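Long-range contacts in phiAB6 tailspike (Unidentified phage, PDB 5JS4), which probably serves the phage as a trimeric, beta-helical tailspike that recognises and fragments the exopolysaccharide of Acinetobacter baumannii: residues A[281-286]-A[309-314]; A[505-510]-A[519-524]; A[613-618]-A[707-712]. All coordinates share one frame; numbering follows the deposited sequence.

Contact 1 of 3, residues A[281-286]-A[309-314]; sequences KGRYIL and YYNLGC
K281 lays its aliphatic chain across the L312 carbonyl, where helix 307-312 gives way to strand 313-318: CG passes 3.4 Å from L312 O, and the bend at the last torsion brings NZ to 3.5 Å from L312 CD2. A long, flexible residue suits this border, since A270 of a second subunit packs on it. G282 works through its backbone alone. Its N donates to L312 O (3.0 Å) from above the carbonyl plane, while its O accepts from C314 N (3.0 Å). Phi of 167° is readily adopted only without a CB, and the Y284 ring lies close to its CA. These bonds pair strand 282-286 in parallel with strand 313-318, the rung-on-rung stacking of a right-handed parallel beta-helix of the pectate lyase-like kind. R283 reaches along the sheet face it shares with C314. With CG anti to the backbone N (chi1 -178°) and the chain extended, NH1 arrives 2.9 Å from N311 OD1, which lies in the guanidinium plane, and Y310 CB covers one guanidinium face. E307 and D316 form salt bridges that probably hold the guanidinium and offset its charge. Y284 continues the ladder: its N gives C314 O a nearly straight bond (2.9 Å, 176°), and that oxygen also sits at the ring edge, 3.5 Å from Y284 CD1, while the phenol OH is bonded to D247 and G279 N.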
# COMPACT_ATOMS: atom_id res chain seq x y z
N LYS A 281 -13.79 -35.51 -11.25
CA LYS A 281 -13.11 -36.20 -10.16
C LYS A 281 -11.95 -37.01 -10.73
O LYS A 281 -12.12 -37.72 -11.72
CB LYS A 281 -14.07 -37.13 -9.43
CG LYS A 281 -13.46 -37.84 -8.22
CD LYS A 281 -14.26 -39.06 -7.81
CE LYS A 281 -13.48 -39.93 -6.84
NZ LYS A 281 -13.30 -39.28 -5.52
N GLY A 282 -10.79 -36.91 -10.11
CA GLY A 282 -9.69 -37.77 -10.49
C GLY A 282 -8.34 -37.39 -9.94
O GLY A 282 -8.00 -36.21 -9.83
N ARG A 283 -7.57 -38.41 -9.59
CA ARG A 283 -6.18 -38.27 -9.22
C ARG A 283 -5.38 -38.75 -10.43
O ARG A 283 -5.22 -39.96 -10.65
CB ARG A 283 -5.88 -39.11 -7.98
CG ARG A 283 -4.46 -39.00 -7.47
CD ARG A 283 -4.37 -39.48 -6.03
NE ARG A 283 -3.03 -39.31 -5.48
CZ ARG A 283 -2.72 -39.40 -4.19
NH1 ARG A 283 -3.66 -39.66 -3.28
NH2 ARG A 283 -1.46 -39.23 -3.80
N TYR A 284 -4.92 -37.80 -11.24
CA TYR A 284 -4.34 -38.09 -12.54
C TYR A 284 -2.84 -38.33 -12.45
O TYR A 284 -2.07 -37.40 -12.19
CB TYR A 284 -4.64 -36.95 -13.52
CG TYR A 284 -6.10 -36.79 -13.87
CD1 TYR A 284 -6.94 -35.97 -13.11
CD2 TYR A 284 -6.65 -37.45 -14.97
CE1 TYR A 284 -8.28 -35.82 -13.44
CE2 TYR A 284 -7.99 -37.30 -15.30
CZ TYR A 284 -8.80 -36.49 -14.54
OH TYR A 284 -10.13 -36.34 -14.87
N ILE A 285 -2.43 -39.58 -12.66
CA ILE A 285 -1.02 -39.95 -12.60
C ILE A 285 -0.32 -39.60 -13.91
O ILE A 285 -0.83 -39.90 -14.99
CB ILE A 285 -0.83 -41.46 -12.32
CG1 ILE A 285 -1.58 -41.90 -11.06
CG2 ILE A 285 0.65 -41.81 -12.21
CD1 ILE A 285 -1.25 -41.12 -9.80
N LEU A 286 0.84 -38.96 -13.80
CA LEU A 286 1.70 -38.67 -14.94
C LEU A 286 3.08 -39.26 -14.70
O LEU A 286 3.74 -38.91 -13.73
CB LEU A 286 1.82 -37.16 -15.16
CG LEU A 286 0.53 -36.43 -15.52
CD1 LEU A 286 0.78 -34.93 -15.53
CD2 LEU A 286 -0.01 -36.89 -16.87
N TYR A 309 -8.03 -34.20 -0.55
CA TYR A 309 -8.20 -33.40 -1.76
C TYR A 309 -7.47 -34.01 -2.96
O TYR A 309 -7.98 -33.93 -4.08
CB TYR A 309 -7.84 -31.92 -1.50
CG TYR A 309 -8.85 -31.29 -0.54
CD1 TYR A 309 -10.13 -30.97 -0.98
CD2 TYR A 309 -8.54 -31.10 0.80
CE1 TYR A 309 -11.07 -30.45 -0.10
CE2 TYR A 309 -9.47 -30.56 1.68
CZ TYR A 309 -10.74 -30.25 1.22
OH TYR A 309 -11.67 -29.73 2.10
N TYR A 310 -6.32 -34.65 -2.74
CA TYR A 310 -5.61 -35.32 -3.84
C TYR A 310 -6.47 -36.41 -4.48
O TYR A 310 -6.46 -36.60 -5.69
CB TYR A 310 -4.28 -35.95 -3.40
CG TYR A 310 -3.36 -35.09 -2.57
CD1 TYR A 310 -3.35 -33.70 -2.69
CD2 TYR A 310 -2.47 -35.68 -1.67
CE1 TYR A 310 -2.50 -32.93 -1.91
CE2 TYR A 310 -1.62 -34.92 -0.89
CZ TYR A 310 -1.63 -33.54 -1.02
OH TYR A 310 -0.78 -32.78 -0.25
N ASN A 311 -7.21 -37.14 -3.64
CA ASN A 311 -8.07 -38.22 -4.12
C ASN A 311 -9.29 -37.72 -4.90
O ASN A 311 -9.78 -38.42 -5.78
CB ASN A 311 -8.53 -39.10 -2.96
CG ASN A 311 -7.42 -40.02 -2.46
OD1 ASN A 311 -6.47 -40.31 -3.18
ND2 ASN A 311 -7.55 -40.48 -1.22
N LEU A 312 -9.76 -36.52 -4.57
CA LEU A 312 -10.90 -35.93 -5.27
C LEU A 312 -10.49 -35.28 -6.58
O LEU A 312 -11.20 -35.41 -7.58
CB LEU A 312 -11.61 -34.91 -4.37
CG LEU A 312 -12.31 -35.48 -3.14
CD1 LEU A 312 -12.87 -34.37 -2.28
CD2 LEU A 312 -13.40 -36.47 -3.52
N GLY A 313 -9.36 -34.58 -6.59
CA GLY A 313 -8.93 -33.88 -7.79
C GLY A 313 -7.53 -33.32 -7.72
O GLY A 313 -7.27 -32.38 -6.98
N CYS A 314 -6.63 -33.91 -8.50
CA CYS A 314 -5.28 -33.37 -8.63
C CYS A 314 -4.54 -34.01 -9.79
O CYS A 314 -4.97 -35.02 -10.34
CB CYS A 314 -4.46 -33.58 -7.35
SG CYS A 314 -3.81 -35.26 -7.12

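Contact 2 of 3, residues A[505-510]-A[519-524]; sequences TSPTLD and GVSVSA
S521 and P507 face one another across the contact, each with its CB directed at the opposite segment, and the serine hydroxyl makes the polar link between the segments. Because OG stands anti to the backbone N (chi1 -168°), it extends off the strand and donates to the carbonyl O of T505 at 2.8 Å. The C=O...OG angle of 162° brings the donor nearly head-on to the oxygen. One face of the P507 ring lies over S521 OG, with CD (3.4 Å) and CG (3.5 Å) nearest to it. A serine suits the place: it is small enough to sit beside the ring and F491, yet supplies the donor that a buried loop carbonyl needs. Strand 519-523 marks the change from the parallel coils of the beta-helix to an antiparallel meander, for it runs parallel to strand 489-491 but antiparallel to strand 526-530. The loop carrying P507 leans on it through a type I turn, S506 to L509, in which L509 N bonds to S506 O (3.2 Å); the phi of -59° natural to proline fits the second position. S523 OG stands beyond the ring edge, loosely 4.1 Å from P507 CG, and bonds to E525 N. On the reverse of the strand V520 and V522 point away from the loop, and V522 packs against V520 of the second subunit and V522 of the third.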
# COMPACT_ATOMS: atom_id res chain seq x y z
N THR A 505 15.76 -4.46 5.86
CA THR A 505 14.86 -3.40 5.38
C THR A 505 14.07 -2.65 6.47
O THR A 505 13.26 -1.78 6.15
CB THR A 505 13.84 -3.97 4.36
OG1 THR A 505 12.99 -4.91 5.02
CG2 THR A 505 14.56 -4.64 3.21
N SER A 506 14.30 -2.98 7.74
CA SER A 506 13.56 -2.34 8.84
C SER A 506 13.84 -0.84 8.89
O SER A 506 14.98 -0.42 8.67
CB SER A 506 13.94 -2.94 10.19
OG SER A 506 13.27 -2.27 11.24
N PRO A 507 12.81 -0.04 9.20
CA PRO A 507 13.06 1.40 9.34
C PRO A 507 14.10 1.74 10.41
O PRO A 507 14.81 2.73 10.29
CB PRO A 507 11.68 1.97 9.73
CG PRO A 507 10.69 0.92 9.41
CD PRO A 507 11.40 -0.40 9.42
N THR A 508 14.19 0.91 11.46
CA THR A 508 15.08 1.19 12.58
C THR A 508 16.50 0.65 12.38
O THR A 508 17.37 0.88 13.22
CB THR A 508 14.50 0.62 13.88
OG1 THR A 508 14.30 -0.79 13.74
CG2 THR A 508 13.17 1.29 14.20
N LEU A 509 16.74 -0.05 11.27
CA LEU A 509 18.07 -0.57 10.97
C LEU A 509 19.04 0.57 10.69
O LEU A 509 18.72 1.50 9.94
CB LEU A 509 18.01 -1.50 9.76
CG LEU A 509 19.29 -2.27 9.43
CD1 LEU A 509 19.59 -3.31 10.50
CD2 LEU A 509 19.17 -2.92 8.06
N ASP A 510 20.22 0.51 11.29
CA ASP A 510 21.24 1.52 11.04
C ASP A 510 21.71 1.43 9.60
O ASP A 510 21.75 0.35 9.01
CB ASP A 510 22.41 1.35 12.00
CG ASP A 510 23.33 2.57 12.05
OD1 ASP A 510 22.95 3.65 11.54
OD2 ASP A 510 24.43 2.43 12.62
N GLY A 519 15.59 2.09 -0.28
CA GLY A 519 14.17 2.32 -0.45
C GLY A 519 13.55 3.07 0.71
O GLY A 519 14.22 3.47 1.66
N VAL A 520 12.24 3.26 0.60
CA VAL A 520 11.44 3.80 1.68
C VAL A 520 10.88 2.61 2.46
O VAL A 520 10.50 1.60 1.86
CB VAL A 520 10.31 4.72 1.14
CG1 VAL A 520 9.31 3.97 0.27
CG2 VAL A 520 9.60 5.43 2.29
N SER A 521 10.85 2.73 3.78
CA SER A 521 10.31 1.69 4.64
C SER A 521 9.26 2.33 5.54
O SER A 521 9.55 3.29 6.24
CB SER A 521 11.42 1.04 5.46
OG SER A 521 10.97 -0.15 6.09
N VAL A 522 8.04 1.79 5.50
CA VAL A 522 6.92 2.33 6.27
C VAL A 522 6.21 1.19 6.98
O VAL A 522 5.70 0.28 6.34
CB VAL A 522 5.91 3.06 5.36
CG1 VAL A 522 4.73 3.60 6.18
CG2 VAL A 522 6.59 4.18 4.60
N SER A 523 6.18 1.26 8.31
CA SER A 523 5.41 0.35 9.13
C SER A 523 5.25 0.96 10.51
O SER A 523 5.75 2.05 10.77
CB SER A 523 6.10 -1.01 9.24
OG SER A 523 7.17 -0.96 10.16
N ALA A 524 4.59 0.24 11.40
CA ALA A 524 4.48 0.68 12.79
C ALA A 524 5.84 0.81 13.48
O ALA A 524 5.94 1.46 14.51
CB ALA A 524 3.58 -0.26 13.56

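Contact 3 of 3, residues A[613-618]-A[707-712]; sequences TYDQSF and DPHRFT
R710 and D615 form the salt bridge at the contact's centre, NH1 lying 2.8 Å from D615 OD2. The carboxylate oxygen sits in the guanidinium plane and is approached on its anti side, with the two flat groups turned 86° apart. On the same sheet face T613 lays CG2 over the guanidinium, 3.7 Å from R710 NE; the same rotation puts CG2 anti to the backbone N and OG1 beside it, meeting T712 OG1 at 2.7 Å. On the opposite face Y614 and F711 meet, their rings oblique (planes at 36°) and Y614 CB resting over the phenyl face 4.1 Å from the ring centroid. Past the strand end, Q616 lays CG over the centre of the H709 ring, its amide nearly parallel to it (14°), and Q616 N bonds to H709 O (3.0 Å).

Behind these side chains stands the backbone pairing. Strands 602-615 and 708-715 are antiparallel neighbours in the C-terminal domain, and Y614 and F711 exchange N-H...O bonds in both directions. A type I turn from D615 to F618 carries the chain off; D615 OD1 takes the N-H of S617 (2.9 Å), an Asx turn that helps to hold the carboxylate. Separate waters join Y614 OH to P708 O and Q616 OE1 to D707 O. Y637 meets both aromatic rings edge-to-face.

R710 NH2 goes on to G652 O and N651 of a second subunit, and H653 there bonds to T613. D615 OD2 also pairs with R664; two cations would be expected to keep it ionised, so the charge pair probably helps to hold R710 where NH2 reaches that subunit.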
# COMPACT_ATOMS: atom_id res chain seq x y z
N THR A 613 37.03 38.07 18.54
CA THR A 613 38.05 38.41 19.52
C THR A 613 39.34 38.88 18.86
O THR A 613 39.79 38.31 17.87
CB THR A 613 38.27 37.22 20.49
OG1 THR A 613 37.11 37.11 21.33
CG2 THR A 613 39.50 37.42 21.36
N TYR A 614 39.89 39.97 19.40
CA TYR A 614 41.21 40.48 19.06
C TYR A 614 42.23 39.86 20.01
O TYR A 614 41.98 39.80 21.20
CB TYR A 614 41.24 41.99 19.24
CG TYR A 614 42.62 42.60 19.18
CD1 TYR A 614 43.20 42.92 17.96
CD2 TYR A 614 43.34 42.86 20.34
CE1 TYR A 614 44.46 43.48 17.90
CE2 TYR A 614 44.61 43.42 20.29
CZ TYR A 614 45.16 43.73 19.06
OH TYR A 614 46.41 44.29 18.99
N ASP A 615 43.37 39.43 19.49
CA ASP A 615 44.46 38.92 20.31
C ASP A 615 45.75 39.22 19.58
O ASP A 615 45.98 38.70 18.48
CB ASP A 615 44.29 37.41 20.54
CG ASP A 615 45.32 36.83 21.50
OD1 ASP A 615 46.35 37.47 21.80
OD2 ASP A 615 45.09 35.69 21.95
N GLN A 616 46.59 40.06 20.16
CA GLN A 616 47.83 40.45 19.48
C GLN A 616 48.81 39.28 19.36
O GLN A 616 49.77 39.37 18.60
CB GLN A 616 48.47 41.68 20.15
CG GLN A 616 49.04 41.46 21.53
CD GLN A 616 49.55 42.76 22.14
OE1 GLN A 616 48.77 43.66 22.45
NE2 GLN A 616 50.86 42.86 22.31
N SER A 617 48.56 38.19 20.09
CA SER A 617 49.37 36.96 19.96
C SER A 617 48.91 36.02 18.84
O SER A 617 49.61 35.05 18.53
CB SER A 617 49.41 36.19 21.28
OG SER A 617 50.19 36.86 22.24
N PHE A 618 47.75 36.28 18.23
CA PHE A 618 47.32 35.49 17.08
C PHE A 618 48.32 35.66 15.93
O PHE A 618 48.79 36.77 15.69
CB PHE A 618 45.95 35.93 16.54
CG PHE A 618 44.76 35.48 17.35
CD1 PHE A 618 44.76 34.31 18.10
CD2 PHE A 618 43.59 36.22 17.30
CE1 PHE A 618 43.63 33.92 18.82
CE2 PHE A 618 42.46 35.84 18.01
CZ PHE A 618 42.48 34.69 18.77
N ASP A 707 46.30 49.83 25.35
CA ASP A 707 46.14 48.69 24.45
C ASP A 707 45.98 47.38 25.20
O ASP A 707 46.94 46.86 25.77
CB ASP A 707 47.37 48.59 23.54
CG ASP A 707 47.42 49.69 22.52
OD1 ASP A 707 46.40 49.89 21.83
OD2 ASP A 707 48.47 50.36 22.41
N PRO A 708 44.76 46.80 25.18
CA PRO A 708 44.65 45.44 25.69
C PRO A 708 45.44 44.46 24.83
O PRO A 708 45.70 44.73 23.66
CB PRO A 708 43.15 45.13 25.58
CG PRO A 708 42.48 46.46 25.48
CD PRO A 708 43.46 47.34 24.75
N HIS A 709 45.85 43.35 25.42
CA HIS A 709 46.46 42.27 24.67
C HIS A 709 45.39 41.50 23.89
O HIS A 709 45.62 41.07 22.76
CB HIS A 709 47.18 41.32 25.61
CG HIS A 709 48.21 40.47 24.94
ND1 HIS A 709 47.89 39.35 24.21
CD2 HIS A 709 49.55 40.59 24.89
CE1 HIS A 709 49.00 38.80 23.74
NE2 HIS A 709 50.02 39.53 24.14
N ARG A 710 44.23 41.33 24.51
CA ARG A 710 43.15 40.53 23.94
C ARG A 710 41.82 41.03 24.48
O ARG A 710 41.72 41.39 25.65
CB ARG A 710 43.36 39.05 24.30
CG ARG A 710 42.23 38.10 23.92
CD ARG A 710 42.61 36.65 24.18
NE ARG A 710 41.51 35.73 23.92
CZ ARG A 710 41.49 34.75 23.00
NH1 ARG A 710 42.53 34.52 22.20
NH2 ARG A 710 40.42 33.99 22.89
N PHE A 711 40.82 41.09 23.61
CA PHE A 711 39.46 41.41 24.03
C PHE A 711 38.44 40.91 23.02
O PHE A 711 38.75 40.74 21.84
CB PHE A 711 39.28 42.92 24.29
CG PHE A 711 39.35 43.77 23.05
CD1 PHE A 711 40.57 44.25 22.60
CD2 PHE A 711 38.20 44.12 22.35
CE1 PHE A 711 40.65 45.04 21.46
CE2 PHE A 711 38.27 44.92 21.22
CZ PHE A 711 39.50 45.38 20.78
N THR A 712 37.23 40.71 23.50
CA THR A 712 36.11 40.20 22.73
C THR A 712 35.13 41.33 22.42
O THR A 712 35.00 42.27 23.20
CB THR A 712 35.38 39.12 23.55
OG1 THR A 712 36.27 38.02 23.76
CG2 THR A 712 34.11 38.63 22.86
O HOH W 1 46.99 45.62 21.20
O HOH W 2 49.03 45.45 24.50

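Overall arrangement
The three contacts follow one another along both the chain and the elongated spike. Contact 1 lies near the start of the parallel beta-helix and contact 2 near its end, their centres 45 Å apart; contact 3, in the C-terminal domain, is 53 Å from contact 2 and 97 Å from contact 1, centre to centre. None touches another: even contacts 1 and 2 leave about 32 Å between nearest atoms. What they share is the trimer, since each also meets the second subunit. Contact 1 alone includes a ligand-pocket residue, Y310, whose side chain is about 4 Å from a bound malonic acid, probably a crystallisation component that may nevertheless mark a pocket.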